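Local coordinates for pirin family protein (Acinetobacter baumannii, PDB 6D0P), which is a bicupin protein of the pirin family that probably acts as a metal-dependent quercetin 2,3-dioxygenase, at residues V208-E212 and G213-V217. Residues are numbered along the deposited sequence; the frame is centred on the assembly and turned at random.
Sequences VVVLE and GAVVV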
loop_
_atom_site.group_PDB
_atom_site.type_symbol
_atom_site.label_atom_id
_atom_site.label_comp_id
_atom_site.label_asym_id
_atom_site.label_seq_id
_atom_site.Cartn_x
_atom_site.Cartn_y
_atom_site.Cartn_z
ATOM N N VAL A 208 -8.645 3.243 7.823
ATOM C CA VAL A 208 -9.629 3.284 6.734
ATOM C C VAL A 208 -9.158 4.353 5.758
ATOM O O VAL A 208 -9.045 5.526 6.116
ATOM C CB VAL A 208 -11.049 3.577 7.235
ATOM C CG1 VAL A 208 -12.053 3.688 6.093
ATOM C CG2 VAL A 208 -11.467 2.530 8.258
ATOM N N VAL A 209 -8.797 3.908 4.571
ATOM C CA VAL A 209 -8.293 4.811 3.546
ATOM C C VAL A 209 -9.391 5.009 2.495
ATOM O O VAL A 209 -9.896 4.037 1.943
ATOM C CB VAL A 209 -7.007 4.279 2.899
ATOM C CG1 VAL A 209 -6.483 5.233 1.821
ATOM C CG2 VAL A 209 -5.937 4.016 3.939
ATOM N N VAL A 210 -9.771 6.261 2.286
ATOM C CA VAL A 210 -10.723 6.611 1.281
ATOM C C VAL A 210 -9.943 7.252 0.136
ATOM O O VAL A 210 -9.427 8.339 0.276
ATOM C CB VAL A 210 -11.821 7.542 1.829
ATOM C CG1 VAL A 210 -12.832 7.920 0.751
ATOM C CG2 VAL A 210 -12.507 6.909 3.020
ATOM N N LEU A 211 -9.844 6.555 -0.989
ATOM C CA LEU A 211 -9.122 7.078 -2.127
ATOM C C LEU A 211 -9.968 8.103 -2.880
ATOM O O LEU A 211 -9.468 9.181 -3.259
ATOM C CB LEU A 211 -8.731 5.927 -3.057
ATOM C CG LEU A 211 -7.838 4.856 -2.446
ATOM C CD1 LEU A 211 -7.643 3.717 -3.437
ATOM C CD2 LEU A 211 -6.499 5.421 -2.004
ATOM N N GLU A 212 -11.241 7.781 -3.061
ATOM C CA GLU A 212 -12.163 8.608 -3.809
ATOM C C GLU A 212 -13.573 8.308 -3.304
ATOM O O GLU A 212 -13.869 7.168 -3.000
ATOM C CB GLU A 212 -12.035 8.264 -5.298
ATOM C CG GLU A 212 -12.805 9.159 -6.236
ATOM C CD GLU A 212 -12.782 8.622 -7.667
ATOM O OE1 GLU A 212 -11.650 8.520 -8.277
ATOM O OE2 GLU A 212 -13.870 8.259 -8.166
ATOM N N GLY A 213 -14.401 9.338 -3.187
ATOM C CA GLY A 213 -15.782 9.162 -2.765
ATOM C C GLY A 213 -16.058 9.802 -1.423
ATOM O O GLY A 213 -15.427 10.811 -1.050
ATOM N N ALA A 214 -16.993 9.194 -0.690
ATOM C CA ALA A 214 -17.463 9.739 0.588
ATOM C C ALA A 214 -18.179 8.636 1.357
ATOM O O ALA A 214 -19.161 8.060 0.843
ATOM C CB ALA A 214 -18.406 10.884 0.345
ATOM N N VAL A 215 -17.692 8.344 2.562
ATOM C CA VAL A 215 -18.244 7.272 3.369
ATOM C C VAL A 215 -18.263 7.691 4.847
ATOM O O VAL A 215 -17.327 8.359 5.335
ATOM C CB VAL A 215 -17.441 5.980 3.146
ATOM C CG1 VAL A 215 -15.949 6.212 3.327
ATOM C CG2 VAL A 215 -17.925 4.842 4.027
ATOM N N VAL A 216 -19.331 7.281 5.545
ATOM C CA VAL A 216 -19.543 7.606 6.942
ATOM C C VAL A 216 -19.109 6.399 7.772
ATOM O O VAL A 216 -19.566 5.278 7.525
ATOM C CB VAL A 216 -21.013 7.973 7.224
ATOM C CG1 VAL A 216 -21.250 8.241 8.703
ATOM C CG2 VAL A 216 -21.467 9.158 6.391
ATOM N N VAL A 217 -18.229 6.642 8.748
ATOM C CA VAL A 217 -17.753 5.611 9.657
ATOM C C VAL A 217 -18.580 5.667 10.957
ATOM O O VAL A 217 -18.732 6.738 11.569
ATOM C CB VAL A 217 -16.257 5.799 9.973
ATOM C CG1 VAL A 217 -15.724 4.696 10.871
ATOM C CG2 VAL A 217 -15.418 5.934 8.719
#
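V210 CG1 lies over one face of the G213-A214 peptide, 4.3 Å from G213 O. The flat groups here are this peptide and the E212 carboxylate; no ring takes part. The E212 side chain is extended and carries its carboxylate to K247, where OE1 forms a salt bridge. The apolar contact is methyl to methyl: V210 CG2 meets V215 CG1 at 3.5 Å, and the two side chains cross at a slant. V210 holds CG1 opposite its backbone N (chi1 180°), which leaves CG2 beside that N and turned to V215. V215 is modelled in two conformers, and the contact holds for the one described, with CG1 between the backbone N and the carbonyl carbon (chi1 51°).

The chain turns at L211-G213, leaving strand 205-210 of one sheet for strand 214-217 of another. A classic beta bulge at L211 and E212 sets two residues against the single K247 of strand 245-253. G213, with no side chain, fits the tight turn beside the carbonyl of E212; its backbone conformation suits glycine. T246 OG1 takes a hydrogen bond from A214 N.

V210 and V215 point inward between the two sheets of the C-terminal cupin domain, beside T246, L223 and L240. No hydrogen bond links the two segments, so their side-chain contact rests on apolar packing, while the E212 carboxylate, on the exposed side, pairs with K247 away from the buried valines.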